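Local structure of glutathione S-transferase enzyme with thioredoxin-like domain (Xenorhabdus nematophila, 4L8E) at residues A[171-174]-A[175-179]; A[119-122]-A[123-127]. The protein binds two glutathione molecules per subunit in a glutathione S-transferase fold and probably catalyses glutathione-dependent transferase chemistry. All blocks are in the same frame, centred on the assembly; numbering follows the deposited sequence.

Overall arrangement
Interaction 2 lies near the start of helix 118-145, and interaction 1 at the end of the next helix, 154-175, where the chain runs out into a loop. Both are local, made by side chains and carbonyls three to five residues apart that tie each stretch of chain to itself. Their centres are about 14 Å apart, on the same side of the chain's centre, and they meet where Q174 OE1 packs 3.5 Å from W127 CZ2. Interaction 2 reaches the second subunit, and the side chain of Q126 comes within about 9 Å of a bound glutathione; interaction 1 involves one subunit alone.

Interaction 1: residues A[171-174]-A[175-179]; sequences LNTQ and LEKTP
L171 and N172 each offer a backbone O to the amide four residues on, L171 O to L175 N at 3.0 Å and N172 O to E176 N at 3.0 Å. Q174 O then accepts two donors from different directions: K177 N at 2.9 Å, well above the carbonyl plane, and T178 N at 3.1 Å, nearly along the C=O axis. The side chain of Q174 reinforces this turn. Its CG stands anti to the backbone N (chi1 -177°) and the chain bends at chi2, which brings the amide back toward the departing loop. There NE2 reaches T178 OG1 at 3.0 Å in a nearly straight bond, with the hydroxyl oxygen lying in the amide plane. T178 OG1 is also bonded to Y180 O, so one hydroxyl links Q174 with the chain beyond it. On another side of the helix, the isobutyl groups of L171 and L175 cross at a slant, CD1 of L175 lying 3.8 Å from CG of L171, and L175 continues onto A212 and W216 of helix 211-221. At the solvent side a water donates both to T173 O and to E176 OE2, joining a late helical carbonyl to a carboxylate. N172 turns inward instead, its OD1 taking the N-H of V213. At the C-terminal end of helix 154-175, then, one carbonyl, Q174 O, is shared by the N-H groups three and four residues on, with the glutamine amide bonded to the threonine hydroxyl beside it, in the all-helical C-terminal domain of the glutathione S-transferase fold.

Interaction 2: residues A[119-122]-A[123-127]; sequences RERT and EQLQW
E123 N donates its helical bond to R119 O at 3.1 Å, while the side chain is turned along the axis to the far end of the segment. The E123 chain leaves on the side away from its own N, then folds at CB-CG (chi2 77°), which brings the carboxylate to W127, whose NE1 donates to E123 OE2 at 3.0 Å; the oxygen lies in the indole plane, whereas the nitrogen stands above the plane of the carboxylate. Q124 follows, its N bonded to E120 O at 3.0 Å and its CG resting 3.2 Å from that oxygen. Its OE1 takes the N-H of S115, and E120 OE1 bonds to the hydroxyl of that serine, so both side chains hold the loop leading into the helix. This is the start of helix 118-145, the first helix of the all-helical domain in the glutathione S-transferase fold, and it faces the partner subunit: R119 NH2 bonds to G90 O and E92 O there. At L125, CD1 lies alongside R121, 3.8 Å from its CG, both side chains pointing the same way; the arginine's extended chain carries NH2 on to N108, and NH1 bonds to S115 O, giving each terminal nitrogen a partner. Q126 N bonds to T122 O at 2.9 Å, and T122 packs on Y105 of the second subunit. The W127 ring meets W130 edge-to-face, and likewise F97 of the second subunit.

Interaction 1: residues A[171-174]-A[175-179]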
loop_
_atom_site.group_PDB
_atom_site.type_symbol
_atom_site.label_atom_id
_atom_site.label_comp_id
_atom_site.label_asym_id
_atom_site.label_seq_id
_atom_site.Cartn_x
_atom_site.Cartn_y
_atom_site.Cartn_z
ATOM N N LEU A 171 -13.158 -7.899 4.414
ATOM C CA LEU A 171 -12.484 -8.328 5.631
ATOM C C LEU A 171 -13.271 -9.438 6.329
ATOM O O LEU A 171 -12.716 -10.489 6.721
ATOM C CB LEU A 171 -12.283 -7.118 6.546
ATOM C CG LEU A 171 -11.572 -7.354 7.881
ATOM C CD1 LEU A 171 -10.168 -7.832 7.616
ATOM C CD2 LEU A 171 -11.592 -6.105 8.727
ATOM N N ASN A 172 -14.570 -9.236 6.470
ATOM C CA ASN A 172 -15.405 -10.203 7.168
ATOM C C ASN A 172 -15.411 -11.545 6.434
ATOM O O ASN A 172 -15.373 -12.611 7.044
ATOM C CB ASN A 172 -16.830 -9.687 7.257
ATOM C CG ASN A 172 -17.683 -10.502 8.181
ATOM O OD1 ASN A 172 -17.589 -10.374 9.407
ATOM N ND2 ASN A 172 -18.565 -11.332 7.607
ATOM N N THR A 173 -15.496 -11.477 5.114
ATOM C CA THR A 173 -15.511 -12.687 4.297
ATOM C C THR A 173 -14.235 -13.507 4.525
ATOM O O THR A 173 -14.302 -14.726 4.661
ATOM C CB THR A 173 -15.749 -12.335 2.820
ATOM O OG1 THR A 173 -17.094 -11.866 2.683
ATOM C CG2 THR A 173 -15.554 -13.542 1.919
ATOM N N GLN A 174 -13.077 -12.852 4.581
ATOM C CA GLN A 174 -11.850 -13.592 4.835
ATOM C C GLN A 174 -11.810 -14.160 6.252
ATOM O O GLN A 174 -11.355 -15.290 6.459
ATOM C CB GLN A 174 -10.625 -12.725 4.553
ATOM C CG GLN A 174 -9.293 -13.461 4.717
ATOM C CD GLN A 174 -9.180 -14.702 3.849
ATOM O OE1 GLN A 174 -9.414 -14.641 2.656
ATOM N NE2 GLN A 174 -8.820 -15.840 4.453
ATOM N N LEU A 175 -12.276 -13.384 7.229
ATOM C CA LEU A 175 -12.176 -13.806 8.628
ATOM C C LEU A 175 -13.210 -14.902 8.961
ATOM O O LEU A 175 -13.146 -15.543 10.025
ATOM C CB LEU A 175 -12.294 -12.588 9.567
ATOM C CG LEU A 175 -11.102 -11.615 9.500
ATOM C CD1 LEU A 175 -11.432 -10.354 10.276
ATOM C CD2 LEU A 175 -9.850 -12.274 10.047
ATOM N N GLU A 176 -14.183 -15.115 8.067
ATOM C CA GLU A 176 -15.050 -16.289 8.151
ATOM C C GLU A 176 -14.314 -17.559 7.781
ATOM O O GLU A 176 -14.740 -18.656 8.144
ATOM C CB GLU A 176 -16.247 -16.143 7.208
ATOM C CG GLU A 176 -17.283 -15.155 7.688
ATOM C CD GLU A 176 -18.409 -14.965 6.674
ATOM O OE1 GLU A 176 -19.455 -14.412 7.054
ATOM O OE2 GLU A 176 -18.227 -15.363 5.502
ATOM N N LYS A 177 -13.226 -17.426 7.037
ATOM C CA LYS A 177 -12.553 -18.586 6.470
ATOM C C LYS A 177 -11.353 -18.995 7.301
ATOM O O LYS A 177 -11.064 -20.173 7.433
ATOM C CB LYS A 177 -12.062 -18.283 5.061
ATOM C CG LYS A 177 -13.162 -17.994 4.085
ATOM C CD LYS A 177 -12.608 -17.763 2.693
ATOM C CE LYS A 177 -13.704 -17.337 1.752
ATOM N NZ LYS A 177 -13.265 -17.519 0.354
ATOM N N THR A 178 -10.654 -18.000 7.824
ATOM C CA THR A 178 -9.426 -18.205 8.580
ATOM C C THR A 178 -9.469 -17.402 9.873
ATOM O O THR A 178 -10.023 -16.313 9.909
ATOM C CB THR A 178 -8.167 -17.769 7.755
ATOM O OG1 THR A 178 -8.291 -16.409 7.313
ATOM C CG2 THR A 178 -7.960 -18.648 6.526
ATOM N N PRO A 179 -8.825 -17.906 10.940
ATOM C CA PRO A 179 -8.925 -17.203 12.225
ATOM C C PRO A 179 -8.262 -15.824 12.242
ATOM O O PRO A 179 -8.757 -14.925 12.913
ATOM C CB PRO A 179 -8.247 -18.168 13.214
ATOM C CG PRO A 179 -7.517 -19.150 12.398
ATOM C CD PRO A 179 -8.232 -19.244 11.082
HETATM O O HOH W 1 -16.343 -16.386 3.806
#

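Interaction 2: residues A[119-122]-A[123-127]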
loop_
_atom_site.group_PDB
_atom_site.type_symbol
_atom_site.label_atom_id
_atom_site.label_comp_id
_atom_site.label_asym_id
_atom_site.label_seq_id
_atom_site.Cartn_x
_atom_site.Cartn_y
_atom_site.Cartn_z
ATOM N N ARG A 119 4.212 -19.933 0.852
ATOM C CA ARG A 119 2.750 -19.815 0.709
ATOM C C ARG A 119 2.119 -18.984 1.792
ATOM O O ARG A 119 1.340 -18.087 1.507
ATOM C CB ARG A 119 2.057 -21.184 0.694
ATOM C CG ARG A 119 1.942 -21.766 -0.637
ATOM C CD ARG A 119 1.353 -23.185 -0.647
ATOM N NE ARG A 119 1.626 -23.745 -1.954
ATOM C CZ ARG A 119 2.811 -24.218 -2.326
ATOM N NH1 ARG A 119 3.840 -24.252 -1.472
ATOM N NH2 ARG A 119 2.972 -24.671 -3.545
ATOM N N GLU A 120 2.423 -19.294 3.051
ATOM C CA GLU A 120 1.823 -18.544 4.161
ATOM C C GLU A 120 2.243 -17.101 4.149
ATOM O O GLU A 120 1.438 -16.213 4.403
ATOM C CB GLU A 120 2.233 -19.145 5.499
ATOM C CG GLU A 120 1.667 -20.503 5.766
ATOM C CD GLU A 120 2.177 -21.101 7.075
ATOM O OE1 GLU A 120 2.919 -20.408 7.817
ATOM O OE2 GLU A 120 1.825 -22.269 7.350
ATOM N N ARG A 121 3.523 -16.873 3.873
ATOM C CA ARG A 121 4.074 -15.532 3.814
ATOM C C ARG A 121 3.387 -14.685 2.748
ATOM O O ARG A 121 3.072 -13.509 2.970
ATOM C CB ARG A 121 5.563 -15.618 3.492
ATOM C CG ARG A 121 6.303 -14.303 3.512
ATOM C CD ARG A 121 7.753 -14.555 3.063
ATOM N NE ARG A 121 8.574 -13.350 3.111
ATOM C CZ ARG A 121 9.234 -12.944 4.185
ATOM N NH1 ARG A 121 9.159 -13.645 5.310
ATOM N NH2 ARG A 121 9.973 -11.831 4.127
ATOM N N THR A 122 3.183 -15.293 1.588
ATOM C CA THR A 122 2.616 -14.575 0.458
ATOM C C THR A 122 1.180 -14.180 0.793
ATOM O O THR A 122 0.754 -13.079 0.478
ATOM C CB THR A 122 2.702 -15.389 -0.807
ATOM O OG1 THR A 122 4.079 -15.629 -1.117
ATOM C CG2 THR A 122 2.049 -14.652 -1.986
ATOM N N GLU A 123 0.435 -15.073 1.436
ATOM C CA GLU A 123 -0.931 -14.759 1.840
ATOM C C GLU A 123 -0.963 -13.622 2.848
ATOM O O GLU A 123 -1.769 -12.690 2.727
ATOM C CB GLU A 123 -1.647 -16.006 2.370
ATOM C CG GLU A 123 -3.091 -15.780 2.713
ATOM C CD GLU A 123 -4.034 -15.729 1.511
ATOM O OE1 GLU A 123 -3.614 -16.038 0.358
ATOM O OE2 GLU A 123 -5.220 -15.368 1.738
ATOM N N GLN A 124 -0.077 -13.671 3.842
ATOM C CA GLN A 124 0.033 -12.583 4.808
ATOM C C GLN A 124 0.368 -11.259 4.143
ATOM O O GLN A 124 -0.224 -10.246 4.457
ATOM C CB GLN A 124 1.068 -12.942 5.871
ATOM C CG GLN A 124 0.621 -14.089 6.704
ATOM C CD GLN A 124 1.705 -14.691 7.543
ATOM O OE1 GLN A 124 2.884 -14.493 7.282
ATOM N NE2 GLN A 124 1.311 -15.466 8.547
ATOM N N LEU A 125 1.305 -11.275 3.200
ATOM C CA LEU A 125 1.750 -10.047 2.572
ATOM C C LEU A 125 0.659 -9.485 1.647
ATOM O O LEU A 125 0.495 -8.271 1.544
ATOM C CB LEU A 125 3.048 -10.283 1.808
ATOM C CG LEU A 125 4.286 -10.493 2.683
ATOM C CD1 LEU A 125 5.437 -10.960 1.841
ATOM C CD2 LEU A 125 4.630 -9.194 3.428
ATOM N N GLN A 126 -0.086 -10.357 0.981
ATOM C CA GLN A 126 -1.188 -9.901 0.155
ATOM C C GLN A 126 -2.142 -9.044 0.986
ATOM O O GLN A 126 -2.587 -7.976 0.575
ATOM C CB GLN A 126 -1.894 -11.134 -0.417
ATOM C CG GLN A 126 -3.249 -10.965 -0.962
ATOM C CD GLN A 126 -3.811 -12.342 -1.275
ATOM O OE1 GLN A 126 -4.356 -13.038 -0.402
ATOM N NE2 GLN A 126 -3.594 -12.783 -2.482
ATOM N N TRP A 127 -2.452 -9.515 2.176
ATOM C CA TRP A 127 -3.385 -8.805 3.047
ATOM C C TRP A 127 -2.771 -7.552 3.673
ATOM O O TRP A 127 -3.476 -6.574 3.895
ATOM C CB TRP A 127 -4.004 -9.764 4.086
ATOM C CG TRP A 127 -4.977 -10.687 3.453
ATOM C CD1 TRP A 127 -4.802 -12.004 3.190
ATOM C CD2 TRP A 127 -6.284 -10.347 2.942
ATOM N NE1 TRP A 127 -5.921 -12.520 2.555
ATOM C CE2 TRP A 127 -6.839 -11.513 2.399
ATOM C CE3 TRP A 127 -7.040 -9.166 2.919
ATOM C CZ2 TRP A 127 -8.120 -11.543 1.830
ATOM C CZ3 TRP A 127 -8.307 -9.204 2.355
ATOM C CH2 TRP A 127 -8.831 -10.383 1.818
#